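Local coordinates for chitinase (Thermococcus chitonophagus, PDB 5XSW), which probably hydrolyses internal glycosidic bonds of chitin as an endochitinase, through the helical domain that holds its bound glycan, at residues A[258-263]-A[296-301]; A[289-294]-A[406-411]; A[304-309]-A[478-483]. All coordinates share one frame; numbering follows the deposited sequence.

Interaction 1: A[258-263]-A[296-301]. With PO4 (phosphate ion), chain E.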
# COMPACT_ATOMS: atom_id res chain seq x y z
N ASN A 258 3.55 -2.76 -0.47
CA ASN A 258 2.89 -3.33 0.69
C ASN A 258 1.57 -4.04 0.30
O ASN A 258 1.24 -5.13 0.77
CB ASN A 258 2.59 -2.19 1.72
CG ASN A 258 1.88 -2.69 3.00
OD1 ASN A 258 0.68 -2.97 3.01
ND2 ASN A 258 2.63 -2.78 4.08
N GLN A 259 0.82 -3.40 -0.57
CA GLN A 259 -0.46 -3.99 -0.99
C GLN A 259 -0.28 -5.31 -1.81
O GLN A 259 -0.98 -6.33 -1.59
CB GLN A 259 -1.22 -2.92 -1.79
CG GLN A 259 -2.51 -3.37 -2.46
CD GLN A 259 -3.08 -2.24 -3.29
OE1 GLN A 259 -4.17 -1.74 -3.00
NE2 GLN A 259 -2.31 -1.77 -4.23
N ILE A 260 0.67 -5.33 -2.74
CA ILE A 260 0.80 -6.58 -3.52
C ILE A 260 1.43 -7.69 -2.72
O ILE A 260 1.07 -8.86 -2.89
CB ILE A 260 1.57 -6.39 -4.86
CG1 ILE A 260 3.00 -5.97 -4.64
CG2 ILE A 260 0.79 -5.43 -5.77
CD1 ILE A 260 3.74 -5.63 -5.97
N LYS A 261 2.30 -7.36 -1.76
CA LYS A 261 2.68 -8.33 -0.75
C LYS A 261 1.47 -8.91 0.01
O LYS A 261 1.37 -10.14 0.24
CB LYS A 261 3.67 -7.64 0.24
CG LYS A 261 4.48 -8.46 1.08
CD LYS A 261 5.50 -7.53 1.87
CE LYS A 261 5.87 -8.27 3.12
NZ LYS A 261 6.84 -7.40 3.86
N ALA A 262 0.54 -8.06 0.43
CA ALA A 262 -0.66 -8.57 1.13
C ALA A 262 -1.50 -9.49 0.21
O ALA A 262 -2.03 -10.52 0.62
CB ALA A 262 -1.56 -7.39 1.63
N TYR A 263 -1.60 -9.11 -1.06
CA TYR A 263 -2.47 -9.85 -2.00
C TYR A 263 -1.84 -11.17 -2.41
O TYR A 263 -2.53 -12.13 -2.81
CB TYR A 263 -2.73 -9.02 -3.27
CG TYR A 263 -3.56 -7.78 -3.11
CD1 TYR A 263 -4.24 -7.50 -1.93
CD2 TYR A 263 -3.66 -6.87 -4.17
CE1 TYR A 263 -5.00 -6.33 -1.79
CE2 TYR A 263 -4.44 -5.73 -4.06
CZ TYR A 263 -5.11 -5.47 -2.87
OH TYR A 263 -5.85 -4.33 -2.81
N ALA A 296 7.33 -5.29 -10.57
CA ALA A 296 6.55 -4.48 -11.48
C ALA A 296 5.50 -5.32 -12.23
O ALA A 296 4.34 -4.90 -12.34
CB ALA A 296 7.46 -3.73 -12.49
N ALA A 297 5.92 -6.49 -12.71
CA ALA A 297 4.98 -7.43 -13.41
C ALA A 297 3.83 -7.86 -12.48
O ALA A 297 2.70 -7.89 -12.88
CB ALA A 297 5.76 -8.64 -13.90
N VAL A 298 4.12 -8.18 -11.22
CA VAL A 298 3.06 -8.55 -10.29
C VAL A 298 2.15 -7.37 -10.01
O VAL A 298 0.94 -7.55 -9.90
CB VAL A 298 3.65 -9.11 -8.96
CG1 VAL A 298 2.57 -9.35 -7.87
CG2 VAL A 298 4.42 -10.48 -9.30
N SER A 299 2.71 -6.16 -9.91
CA SER A 299 1.87 -4.98 -9.70
C SER A 299 0.88 -4.76 -10.86
O SER A 299 -0.29 -4.42 -10.65
CB SER A 299 2.76 -3.72 -9.54
OG SER A 299 1.96 -2.63 -9.09
N LEU A 300 1.38 -4.89 -12.08
CA LEU A 300 0.55 -4.79 -13.27
C LEU A 300 -0.48 -5.92 -13.32
O LEU A 300 -1.63 -5.71 -13.65
CB LEU A 300 1.43 -4.82 -14.51
CG LEU A 300 2.32 -3.60 -14.67
CD1 LEU A 300 3.52 -3.90 -15.55
CD2 LEU A 300 1.51 -2.45 -15.23
N THR A 301 -0.03 -7.11 -12.94
CA THR A 301 -0.88 -8.28 -12.92
C THR A 301 -2.03 -8.05 -11.96
O THR A 301 -3.15 -8.42 -12.23
CB THR A 301 -0.09 -9.53 -12.52
OG1 THR A 301 0.83 -9.85 -13.56
CG2 THR A 301 -1.01 -10.70 -12.27
P PO4 E . -2.99 1.10 -6.18
O1 PO4 E . -1.59 1.38 -5.79
O2 PO4 E . -3.40 -0.35 -6.10
O3 PO4 E . -3.84 1.95 -5.28
O4 PO4 E . -3.32 1.39 -7.58
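Ile260 packs on Ser299 and Val298 in a buried helix-helix contact of the helical domain, beside a phosphate ion, probably from the crystallisation liquor, bound at the subunit interface. Ile260 CG2 lies 4.1 Å from Ser299 CA, close to the backbone. Ile260 CD1 passes 4.2 Å from Ser299 CB and meets Val298 CG1 at 4.3 Å. Chi1 of Ile260 (64°) sets CG1 between the backbone N and the carbonyl carbon, and chi2 (-174°) extends CD1 onward to the second helix. Ser299 contributes carbon atoms here, while its OG bonds to Asn256.

Next to Ile260, Gln259 reaches the phosphate with an extended side chain. Gln259 NE2 donates to phosphate O2 at 2.6 Å, with an N-H...O angle of 148°. Its OE1 accepts from Ser254 OG of the second subunit, which also binds the phosphate, as does Asn256 of this chain. A leucine in place of Gln259 would probably leave phosphate O2 without this donor and Ser254 of the second subunit without its link to this side chain.

The chemistry is therefore split: Ile260 gives apolar packing within the chain, and Gln259 gives polar links to the anion and the partner subunit.

Interaction 2: A[289-294]-A[406-411]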
# COMPACT_ATOMS: atom_id res chain seq x y z
N TRP A 289 18.12 -5.86 -9.50
CA TRP A 289 18.05 -5.94 -10.96
C TRP A 289 17.16 -7.14 -11.37
O TRP A 289 16.51 -7.14 -12.40
CB TRP A 289 19.43 -6.11 -11.58
CG TRP A 289 20.22 -4.76 -11.62
CD1 TRP A 289 21.41 -4.48 -10.95
CD2 TRP A 289 19.86 -3.61 -12.33
NE1 TRP A 289 21.78 -3.17 -11.24
CE2 TRP A 289 20.87 -2.64 -12.12
CE3 TRP A 289 18.77 -3.29 -13.19
CZ2 TRP A 289 20.82 -1.37 -12.70
CZ3 TRP A 289 18.74 -2.02 -13.79
CH2 TRP A 289 19.76 -1.07 -13.54
N ILE A 290 17.14 -8.17 -10.55
CA ILE A 290 16.31 -9.33 -10.83
C ILE A 290 14.92 -9.17 -10.23
O ILE A 290 13.91 -9.42 -10.89
CB ILE A 290 16.98 -10.60 -10.26
CG1 ILE A 290 18.27 -10.91 -11.02
CG2 ILE A 290 16.00 -11.78 -10.26
CD1 ILE A 290 19.19 -12.04 -10.31
N THR A 291 14.84 -8.79 -8.95
CA THR A 291 13.53 -8.74 -8.31
C THR A 291 12.64 -7.61 -8.85
O THR A 291 11.42 -7.80 -8.89
CB THR A 291 13.62 -8.60 -6.76
OG1 THR A 291 14.44 -7.48 -6.39
CG2 THR A 291 14.21 -9.89 -6.15
N SER A 292 13.21 -6.49 -9.28
CA SER A 292 12.34 -5.34 -9.54
C SER A 292 11.44 -5.53 -10.80
O SER A 292 10.28 -5.15 -10.76
CB SER A 292 13.13 -4.01 -9.65
OG SER A 292 14.04 -3.90 -10.73
N PRO A 293 11.95 -6.12 -11.90
CA PRO A 293 10.97 -6.35 -12.99
C PRO A 293 9.89 -7.38 -12.64
O PRO A 293 8.75 -7.25 -13.09
CB PRO A 293 11.88 -6.82 -14.18
CG PRO A 293 13.14 -7.37 -13.47
CD PRO A 293 13.33 -6.37 -12.33
N ILE A 294 10.19 -8.34 -11.78
CA ILE A 294 9.14 -9.26 -11.33
C ILE A 294 8.11 -8.55 -10.44
O ILE A 294 6.89 -8.73 -10.60
CB ILE A 294 9.81 -10.47 -10.61
CG1 ILE A 294 10.58 -11.27 -11.68
CG2 ILE A 294 8.73 -11.34 -9.92
CD1 ILE A 294 11.79 -12.04 -11.05
N PHE A 406 18.89 -18.24 -10.02
CA PHE A 406 17.93 -19.03 -9.25
C PHE A 406 18.12 -18.95 -7.73
O PHE A 406 17.15 -19.06 -7.01
CB PHE A 406 17.94 -20.51 -9.69
CG PHE A 406 17.25 -20.73 -10.99
CD1 PHE A 406 15.86 -20.76 -11.05
CD2 PHE A 406 17.97 -20.82 -12.17
CE1 PHE A 406 15.18 -20.93 -12.26
CE2 PHE A 406 17.28 -20.99 -13.40
CZ PHE A 406 15.89 -21.03 -13.44
N THR A 407 19.36 -18.75 -7.24
CA THR A 407 19.59 -18.41 -5.83
C THR A 407 18.80 -17.16 -5.41
O THR A 407 18.17 -17.15 -4.37
CB THR A 407 21.10 -18.15 -5.58
OG1 THR A 407 21.84 -19.30 -6.01
CG2 THR A 407 21.40 -17.92 -4.12
N VAL A 408 18.88 -16.11 -6.20
CA VAL A 408 18.11 -14.89 -5.87
C VAL A 408 16.61 -15.19 -5.91
O VAL A 408 15.82 -14.82 -4.99
CB VAL A 408 18.46 -13.75 -6.85
CG1 VAL A 408 17.54 -12.51 -6.53
CG2 VAL A 408 20.01 -13.38 -6.69
N VAL A 409 16.17 -15.92 -6.94
CA VAL A 409 14.74 -16.24 -6.97
C VAL A 409 14.33 -16.98 -5.69
O VAL A 409 13.31 -16.71 -5.06
CB VAL A 409 14.37 -17.06 -8.23
CG1 VAL A 409 12.91 -17.54 -8.12
CG2 VAL A 409 14.51 -16.14 -9.47
N ARG A 410 15.16 -17.94 -5.29
CA ARG A 410 14.82 -18.70 -4.07
C ARG A 410 14.84 -17.84 -2.81
O ARG A 410 14.02 -18.05 -1.89
CB ARG A 410 15.82 -19.85 -3.88
CG ARG A 410 15.37 -20.85 -2.82
CD ARG A 410 16.24 -22.08 -2.86
NE ARG A 410 15.79 -23.11 -1.91
CZ ARG A 410 16.55 -24.13 -1.51
NH1 ARG A 410 17.79 -24.27 -1.99
NH2 ARG A 410 16.07 -25.01 -0.64
N GLN A 411 15.76 -16.89 -2.74
CA GLN A 411 15.82 -15.97 -1.59
C GLN A 411 14.67 -14.99 -1.53
O GLN A 411 14.21 -14.59 -0.45
CB GLN A 411 17.10 -15.14 -1.62
CG GLN A 411 18.40 -15.94 -1.38
CD GLN A 411 19.69 -15.12 -1.69
OE1 GLN A 411 19.63 -13.93 -2.04
NE2 GLN A 411 20.84 -15.77 -1.55
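Ile290 and Val408 meet tip to tip between two helices. CD1 of Ile290 lies 3.9 Å from Val408 CB and equally close to Val408 CG2, so the end of the isoleucine sits against the branch point of the valine. The second branch of Ile290 adds to this, with CG2 at 4.1 Å from Val408 CG1. Thr291 makes a lighter contact: its CG2 is 4.3 Å from Val408 CG1. Val408 is thus touched by two consecutive residues of the facing helix, and all the contacts are apolar. The CA atoms of Ile290 and Val408 are 7.7 Å from each other, and the side chains fill the space between.

A second shell surrounds these groups, and a hydrogen bond anchors Thr291. Chi1 of Thr291 (53°) places OG1 between the backbone N and the carbonyl carbon, which puts CG2 beside the backbone N. OG1 is hydrogen-bonded to Tyr277 O, and the methyl is left to face Val408. Ile290 also rests on Tyr404 and Phe405 of the second helix. The helix is kinked at Pro293, whose nitrogen makes no hydrogen bond to the preceding turn.

Further out, helix 186-199 packs on the first helix, with Tyr187 touching Ile290 and Phe188 and Leu192 touching Pro293. On the other helix, Phe406 points away from the contact and packs on Trp424, Met427, Met428 and Val431. Helix 399-412 therefore lies between helix 288-311 and helix 421-439.

Interaction 3: A[304-309]-A[478-483]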
# COMPACT_ATOMS: atom_id res chain seq x y z
N ARG A 304 -4.89 -6.15 -13.53
CA ARG A 304 -5.64 -6.98 -14.45
C ARG A 304 -6.51 -7.97 -13.71
O ARG A 304 -7.67 -8.13 -14.04
CB ARG A 304 -4.69 -7.72 -15.39
CG ARG A 304 -5.36 -8.40 -16.56
CD ARG A 304 -4.38 -8.61 -17.70
NE ARG A 304 -4.92 -9.36 -18.82
CZ ARG A 304 -4.85 -10.68 -18.94
NH1 ARG A 304 -4.29 -11.42 -18.00
NH2 ARG A 304 -5.36 -11.27 -20.01
N GLU A 305 -5.95 -8.59 -12.68
CA GLU A 305 -6.68 -9.52 -11.83
C GLU A 305 -7.84 -8.84 -11.11
O GLU A 305 -8.93 -9.43 -10.94
CB GLU A 305 -5.77 -10.21 -10.79
CG GLU A 305 -4.72 -11.25 -11.38
CD GLU A 305 -5.26 -12.71 -11.50
OE1 GLU A 305 -6.43 -12.93 -11.12
OE2 GLU A 305 -4.47 -13.64 -11.90
N LEU A 306 -7.62 -7.60 -10.68
CA LEU A 306 -8.68 -6.87 -9.96
C LEU A 306 -9.86 -6.58 -10.93
O LEU A 306 -11.05 -6.70 -10.56
CB LEU A 306 -8.14 -5.54 -9.39
CG LEU A 306 -9.16 -4.65 -8.72
CD1 LEU A 306 -9.73 -5.28 -7.46
CD2 LEU A 306 -8.45 -3.30 -8.38
N LEU A 307 -9.53 -6.11 -12.13
CA LEU A 307 -10.56 -5.83 -13.13
C LEU A 307 -11.37 -7.11 -13.39
O LEU A 307 -12.61 -7.11 -13.34
CB LEU A 307 -9.93 -5.29 -14.40
CG LEU A 307 -9.52 -3.80 -14.25
CD1 LEU A 307 -8.58 -3.31 -15.33
CD2 LEU A 307 -10.72 -2.82 -14.13
N TYR A 308 -10.68 -8.19 -13.69
CA TYR A 308 -11.36 -9.46 -13.94
C TYR A 308 -12.21 -9.88 -12.78
O TYR A 308 -13.33 -10.40 -13.00
CB TYR A 308 -10.35 -10.57 -14.22
CG TYR A 308 -9.98 -10.78 -15.70
CD1 TYR A 308 -10.83 -11.53 -16.55
CD2 TYR A 308 -8.78 -10.33 -16.21
CE1 TYR A 308 -10.48 -11.79 -17.89
CE2 TYR A 308 -8.38 -10.59 -17.55
CZ TYR A 308 -9.28 -11.35 -18.38
OH TYR A 308 -8.93 -11.62 -19.68
N ALA A 309 -11.71 -9.75 -11.54
CA ALA A 309 -12.49 -10.18 -10.36
C ALA A 309 -13.77 -9.39 -10.22
O ALA A 309 -14.75 -9.87 -9.63
CB ALA A 309 -11.70 -10.04 -9.07
N TYR A 478 -9.98 -9.18 -0.33
CA TYR A 478 -11.41 -9.45 -0.17
C TYR A 478 -12.23 -8.19 -0.17
O TYR A 478 -13.16 -8.05 -0.98
CB TYR A 478 -11.65 -10.24 1.12
CG TYR A 478 -13.11 -10.75 1.23
CD1 TYR A 478 -13.56 -11.85 0.46
CD2 TYR A 478 -14.00 -10.14 2.08
CE1 TYR A 478 -14.90 -12.29 0.55
CE2 TYR A 478 -15.35 -10.60 2.20
CZ TYR A 478 -15.77 -11.66 1.44
OH TYR A 478 -17.09 -12.07 1.57
N TYR A 479 -11.93 -7.26 0.74
CA TYR A 479 -12.76 -6.06 0.79
C TYR A 479 -12.54 -5.18 -0.41
O TYR A 479 -13.46 -4.55 -0.92
CB TYR A 479 -12.49 -5.25 2.09
CG TYR A 479 -12.69 -6.09 3.30
CD1 TYR A 479 -13.98 -6.52 3.69
CD2 TYR A 479 -11.61 -6.50 4.04
CE1 TYR A 479 -14.14 -7.35 4.83
CE2 TYR A 479 -11.76 -7.31 5.13
CZ TYR A 479 -13.03 -7.72 5.53
OH TYR A 479 -13.10 -8.53 6.66
N HIS A 480 -11.32 -5.13 -0.89
CA HIS A 480 -11.08 -4.24 -2.01
C HIS A 480 -11.79 -4.74 -3.30
O HIS A 480 -12.49 -4.00 -3.98
CB HIS A 480 -9.58 -4.14 -2.30
CG HIS A 480 -9.25 -3.05 -3.27
ND1 HIS A 480 -8.15 -3.09 -4.10
CD2 HIS A 480 -9.85 -1.86 -3.48
CE1 HIS A 480 -8.11 -1.98 -4.81
NE2 HIS A 480 -9.15 -1.23 -4.48
N ALA A 481 -11.59 -6.00 -3.63
CA ALA A 481 -12.18 -6.55 -4.87
C ALA A 481 -13.70 -6.66 -4.75
O ALA A 481 -14.39 -6.43 -5.74
CB ALA A 481 -11.53 -7.94 -5.20
N ARG A 482 -14.25 -6.97 -3.57
CA ARG A 482 -15.74 -6.98 -3.49
C ARG A 482 -16.33 -5.58 -3.66
O ARG A 482 -17.45 -5.47 -4.08
CB ARG A 482 -16.25 -7.57 -2.16
CG ARG A 482 -15.82 -8.96 -2.00
CD ARG A 482 -16.74 -9.72 -1.13
NE ARG A 482 -17.88 -10.08 -1.96
CZ ARG A 482 -19.04 -10.50 -1.48
NH1 ARG A 482 -19.19 -10.58 -0.17
NH2 ARG A 482 -20.03 -10.79 -2.32
N ASN A 483 -15.58 -4.52 -3.34
CA ASN A 483 -16.14 -3.15 -3.41
C ASN A 483 -15.72 -2.36 -4.66
O ASN A 483 -15.83 -1.14 -4.69
CB ASN A 483 -15.71 -2.35 -2.15
CG ASN A 483 -16.45 -2.79 -0.90
OD1 ASN A 483 -17.57 -2.35 -0.66
ND2 ASN A 483 -15.84 -3.69 -0.11
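Leu306 joins the long helix 288-311 to the C-terminal helix 475-482 by packing on Ala481 and His480. This is a buried helix-helix crossing. The axes of the two short segments approach to 10.0 Å and cross at 60°.

The two methyls of Leu306 go to different partners. Leu306 CD1 sits 3.8 Å from Ala481 CA, almost on the helix backbone, and also touches the Ala481 methyl. Leu306 CD2 comes 3.8 Å from His480 CE1, meeting the imidazole ring obliquely. CG of Leu306 is anti to the backbone N (chi1 176°), which carries both methyls over to the second helix. Ala309 CB completes the contact at 4.4 Å from Ala481 CB. The small side chain of Ala481 is consistent with this approach, its CA being 6.2 Å from Leu306 CA. Val340 of helix 340-346 touches both Leu306 and His480.

The crossing also borders the beta-strands of the N-terminal part. Arg482 forms a salt bridge with Asp69, and Lys36 bonds to Ala309 O. The C-terminal helix closes at Asn483, which leaves helical geometry. There the side-chain ND2 turns back to donate to Tyr479 O at 2.7 Å, with a nearly straight N-H...O angle of 173°.

In the fold
All three contacts use helix 288-311, in the order interaction 2, 1, 3. Their partners are helices 399-412, 254-263 and 475-482. Along the chain interaction 1 closes before interaction 3 opens; the segments of interaction 2 alternate with both. Centres of interactions 1 and 2 are about 15 Å apart, of 1 and 3 about 13 Å, and of 2 and 3 about 27 Å, the last pair on opposite sides of the chain's centre. Interactions 1 and 3 touch through a weak Tyr263-His480 hydrogen bond and both reach the second subunit. One helix thus links sequence-distant parts of the helical domain with the subunit interface. A bound N-acetylglucosamine lies about 12 Å from the Ser299 side chain.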